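Local coordinates for endo-beta-1,2-glucanase (Talaromyces funiculosus, PDB 6IMV), which hydrolyses internal beta-1,2-glucosidic linkages of beta-1,2-glucans as an endo-acting glycoside hydrolase and binds the disaccharide sophorose, at residues A[131-140]-A[201-210]. Numbering follows the deposited sequence.
Sequences NETYPGFGGF and YTKTTAAHIF. With NAG (2-acetamido-2-deoxy-beta-D-glucopyranose), chain F.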
loop_
_atom_site.group_PDB
_atom_site.type_symbol
_atom_site.label_atom_id
_atom_site.label_comp_id
_atom_site.label_asym_id
_atom_site.label_seq_id
_atom_site.Cartn_x
_atom_site.Cartn_y
_atom_site.Cartn_z
ATOM N N ASN A 131 3.283 0.561 23.327
ATOM C CA ASN A 131 2.022 0.906 23.962
ATOM C C ASN A 131 2.242 1.244 25.447
ATOM O O ASN A 131 1.655 2.187 25.973
ATOM C CB ASN A 131 1.002 -0.217 23.801
ATOM C CG ASN A 131 -0.291 0.052 24.533
ATOM O OD1 ASN A 131 -0.937 1.075 24.311
ATOM N ND2 ASN A 131 -0.665 -0.877 25.393
ATOM N N GLU A 132 3.082 0.449 26.109
ATOM C CA GLU A 132 3.407 0.602 27.522
ATOM C C GLU A 132 4.076 1.953 27.785
ATOM O O GLU A 132 3.731 2.622 28.731
ATOM C CB GLU A 132 4.340 -0.523 27.957
ATOM C CG GLU A 132 4.558 -0.575 29.449
ATOM C CD GLU A 132 5.356 -1.795 29.867
ATOM O OE1 GLU A 132 5.231 -2.198 31.044
ATOM O OE2 GLU A 132 6.101 -2.343 29.007
ATOM N N THR A 133 5.053 2.318 26.949
ATOM C CA THR A 133 5.824 3.555 27.105
ATOM C C THR A 133 5.002 4.766 26.634
ATOM O O THR A 133 5.115 5.850 27.214
ATOM C CB THR A 133 7.152 3.477 26.340
ATOM O OG1 THR A 133 7.853 2.332 26.818
ATOM C CG2 THR A 133 8.012 4.711 26.503
ATOM N N TYR A 134 4.184 4.583 25.590
ATOM C CA TYR A 134 3.394 5.686 24.977
ATOM C C TYR A 134 1.914 5.308 24.938
ATOM O O TYR A 134 1.320 5.159 23.865
ATOM C CB TYR A 134 3.937 6.044 23.589
ATOM C CG TYR A 134 5.417 6.321 23.525
ATOM C CD1 TYR A 134 5.927 7.584 23.771
ATOM C CD2 TYR A 134 6.317 5.303 23.239
ATOM C CE1 TYR A 134 7.287 7.835 23.712
ATOM C CE2 TYR A 134 7.678 5.543 23.161
ATOM C CZ TYR A 134 8.168 6.813 23.404
ATOM O OH TYR A 134 9.512 7.045 23.344
ATOM N N PRO A 135 1.260 5.147 26.113
ATOM C CA PRO A 135 -0.132 4.697 26.157
ATOM C C PRO A 135 -1.129 5.689 25.533
ATOM O O PRO A 135 -2.226 5.293 25.163
ATOM C CB PRO A 135 -0.378 4.497 27.661
ATOM C CG PRO A 135 0.587 5.462 28.325
ATOM C CD PRO A 135 1.821 5.388 27.454
ATOM N N GLY A 136 -0.726 6.956 25.399
ATOM C CA GLY A 136 -1.566 8.017 24.826
ATOM C C GLY A 136 -1.977 7.762 23.378
ATOM O O GLY A 136 -2.965 8.337 22.900
ATOM N N PHE A 137 -1.226 6.913 22.666
ATOM C CA PHE A 137 -1.538 6.559 21.271
ATOM C C PHE A 137 -2.714 5.579 21.197
ATOM O O PHE A 137 -3.203 5.310 20.108
ATOM C CB PHE A 137 -0.302 5.998 20.562
ATOM C CG PHE A 137 0.683 7.066 20.174
ATOM C CD1 PHE A 137 0.392 7.952 19.147
ATOM C CD2 PHE A 137 1.857 7.244 20.888
ATOM C CE1 PHE A 137 1.279 8.960 18.806
ATOM C CE2 PHE A 137 2.735 8.264 20.555
ATOM C CZ PHE A 137 2.449 9.114 19.513
ATOM N N GLY A 138 -3.133 5.031 22.348
ATOM C CA GLY A 138 -4.305 4.140 22.438
ATOM C C GLY A 138 -4.170 2.881 21.588
ATOM O O GLY A 138 -5.172 2.353 21.139
ATOM N N GLY A 139 -2.931 2.416 21.370
ATOM C CA GLY A 139 -2.643 1.165 20.661
ATOM C C GLY A 139 -2.409 1.348 19.164
ATOM O O GLY A 139 -2.140 0.373 18.451
ATOM N N PHE A 140 -2.497 2.595 18.694
ATOM C CA PHE A 140 -2.198 2.984 17.331
ATOM C C PHE A 140 -0.726 3.387 17.241
ATOM O O PHE A 140 -0.072 3.594 18.270
ATOM C CB PHE A 140 -3.099 4.149 16.911
ATOM C CG PHE A 140 -4.568 3.821 16.920
ATOM C CD1 PHE A 140 -5.139 3.114 15.873
ATOM C CD2 PHE A 140 -5.384 4.209 17.972
ATOM C CE1 PHE A 140 -6.492 2.820 15.868
ATOM C CE2 PHE A 140 -6.736 3.911 17.967
ATOM C CZ PHE A 140 -7.290 3.218 16.915
ATOM N N TYR A 201 -7.904 -4.035 21.183
ATOM C CA TYR A 201 -7.700 -2.880 22.055
ATOM C C TYR A 201 -7.961 -1.575 21.282
ATOM O O TYR A 201 -8.553 -0.627 21.835
ATOM C CB TYR A 201 -6.312 -2.918 22.694
ATOM C CG TYR A 201 -6.025 -1.708 23.541
ATOM C CD1 TYR A 201 -6.748 -1.460 24.698
ATOM C CD2 TYR A 201 -5.067 -0.783 23.160
ATOM C CE1 TYR A 201 -6.511 -0.336 25.472
ATOM C CE2 TYR A 201 -4.806 0.338 23.929
ATOM C CZ TYR A 201 -5.535 0.563 25.085
ATOM O OH TYR A 201 -5.280 1.681 25.816
ATOM N N THR A 202 -7.546 -1.518 20.009
ATOM C CA THR A 202 -7.759 -0.310 19.185
ATOM C C THR A 202 -9.257 -0.002 19.020
ATOM O O THR A 202 -9.631 1.150 18.831
ATOM C CB THR A 202 -7.118 -0.414 17.793
ATOM O OG1 THR A 202 -7.812 -1.394 17.014
ATOM C CG2 THR A 202 -5.639 -0.719 17.859
ATOM N N LYS A 203 -10.104 -1.036 19.055
ATOM C CA LYS A 203 -11.558 -0.867 18.903
ATOM C C LYS A 203 -12.102 0.002 20.047
ATOM O O LYS A 203 -12.997 0.846 19.827
ATOM C CB LYS A 203 -12.272 -2.225 18.871
ATOM C CG LYS A 203 -11.809 -3.195 17.791
ATOM C CD LYS A 203 -12.570 -4.510 17.822
ATOM C CE LYS A 203 -12.223 -5.428 16.671
ATOM N NZ LYS A 203 -12.588 -6.826 16.983
ATOM N N THR A 204 -11.527 -0.175 21.247
ATOM C CA THR A 204 -11.965 0.518 22.462
ATOM C C THR A 204 -11.512 1.991 22.481
ATOM O O THR A 204 -12.132 2.798 23.161
ATOM C CB THR A 204 -11.494 -0.209 23.729
ATOM O OG1 THR A 204 -10.092 -0.006 23.912
ATOM C CG2 THR A 204 -11.797 -1.693 23.700
ATOM N N THR A 205 -10.459 2.351 21.738
ATOM C CA THR A 205 -9.905 3.709 21.776
ATOM C C THR A 205 -10.212 4.507 20.491
ATOM O O THR A 205 -10.048 5.728 20.497
ATOM C CB THR A 205 -8.390 3.671 22.039
ATOM O OG1 THR A 205 -7.776 2.947 20.970
ATOM C CG2 THR A 205 -8.047 3.035 23.370
ATOM N N ALA A 206 -10.653 3.842 19.410
ATOM C CA ALA A 206 -10.706 4.444 18.056
ATOM C C ALA A 206 -11.585 5.704 18.018
ATOM O O ALA A 206 -11.152 6.740 17.534
ATOM C CB ALA A 206 -11.189 3.432 17.051
ATOM N N ALA A 207 -12.833 5.599 18.496
ATOM C CA ALA A 207 -13.776 6.715 18.454
ATOM C C ALA A 207 -13.263 7.882 19.324
ATOM O O ALA A 207 -13.288 9.048 18.906
ATOM C CB ALA A 207 -15.148 6.240 18.886
ATOM N N HIS A 208 -12.797 7.572 20.540
ATOM C CA HIS A 208 -12.330 8.600 21.488
ATOM C C HIS A 208 -11.160 9.385 20.878
ATOM O O HIS A 208 -11.071 10.590 21.048
ATOM C CB HIS A 208 -11.964 7.972 22.844
ATOM C CG HIS A 208 -11.685 8.981 23.911
ATOM N ND1 HIS A 208 -12.662 9.832 24.399
ATOM C CD2 HIS A 208 -10.546 9.298 24.564
ATOM C CE1 HIS A 208 -12.131 10.630 25.308
ATOM N NE2 HIS A 208 -10.837 10.313 25.433
ATOM N N ILE A 209 -10.283 8.696 20.142
ATOM C CA ILE A 209 -9.098 9.328 19.594
ATOM C C ILE A 209 -9.421 10.016 18.255
ATOM O O ILE A 209 -8.912 11.097 18.010
ATOM C CB ILE A 209 -7.928 8.318 19.511
ATOM C CG1 ILE A 209 -7.460 7.917 20.915
ATOM C CG2 ILE A 209 -6.773 8.848 18.674
ATOM C CD1 ILE A 209 -6.416 6.822 20.959
ATOM N N PHE A 210 -10.248 9.414 17.389
ATOM C CA PHE A 210 -10.337 9.897 15.982
ATOM C C PHE A 210 -11.709 10.457 15.586
ATOM O O PHE A 210 -11.798 11.126 14.556
ATOM C CB PHE A 210 -9.965 8.788 14.995
ATOM C CG PHE A 210 -8.507 8.414 15.003
ATOM C CD1 PHE A 210 -7.583 9.159 14.287
ATOM C CD2 PHE A 210 -8.065 7.301 15.701
ATOM C CE1 PHE A 210 -6.241 8.806 14.286
ATOM C CE2 PHE A 210 -6.727 6.942 15.691
ATOM C CZ PHE A 210 -5.818 7.694 14.984
HETATM C C1 NAG F . -1.860 -0.750 26.163
HETATM C C2 NAG F . -2.447 -2.105 26.490
HETATM C C3 NAG F . -3.666 -1.925 27.382
HETATM C C4 NAG F . -3.325 -1.104 28.617
HETATM C C5 NAG F . -2.680 0.187 28.157
HETATM C C6 NAG F . -2.287 1.120 29.300
HETATM C C7 NAG F . -2.478 -3.983 24.923
HETATM C C8 NAG F . -2.989 -4.442 23.591
HETATM N N2 NAG F . -2.812 -2.755 25.259
HETATM O O3 NAG F . -4.154 -3.206 27.739
HETATM O O4 NAG F . -4.515 -0.804 29.361
HETATM O O5 NAG F . -1.524 -0.154 27.403
HETATM O O6 NAG F . -0.959 0.761 29.701
HETATM O O7 NAG F . -1.825 -4.714 25.634
HETATM O O HOH W 1 -2.947 2.664 25.513
#
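Phe140 closes a type I' beta turn, Phe137 to Phe140, that packs against the last turns of helix 186-210 and illustrates how a glycine-rich turn can seat closely on a helix. The ring of Phe140 is wedged between two helix side chains. Phe210 points an edge at one face in a T-shaped pair, centroids 5.1 Å apart and planes at 85°, with CE2 over the ring centre; Thr202 lays CG2 over the rim of the opposite face, while Ala206 and Ile209 border the edge. Phe254 of helix 252-261 also touches both rings, meeting Phe210 edge-to-face. With no side chains on Gly138 and Gly139, both at positive phi, the turn backbone can lie directly against the helix: Ile209 CD1 is 3.7 Å from Gly138 CA. With chi1 at 61°, Thr205 OG1 sits between the two backbone arms of its CA and donates a 2.7 Å hydrogen bond to Gly138 O, reaching a lone pair within the plane of that carbonyl. At the other end, Tyr201 turns one ring face to the N-acetylglucosamine linked to Asn131 ND2, with sugar N2 3.7 Å from Tyr201 CD2. A single water completes this junction, donating to Asn131 OD1 and Pro135 O and accepting from Tyr201, whose OH is 2.5 Å from the water oxygen.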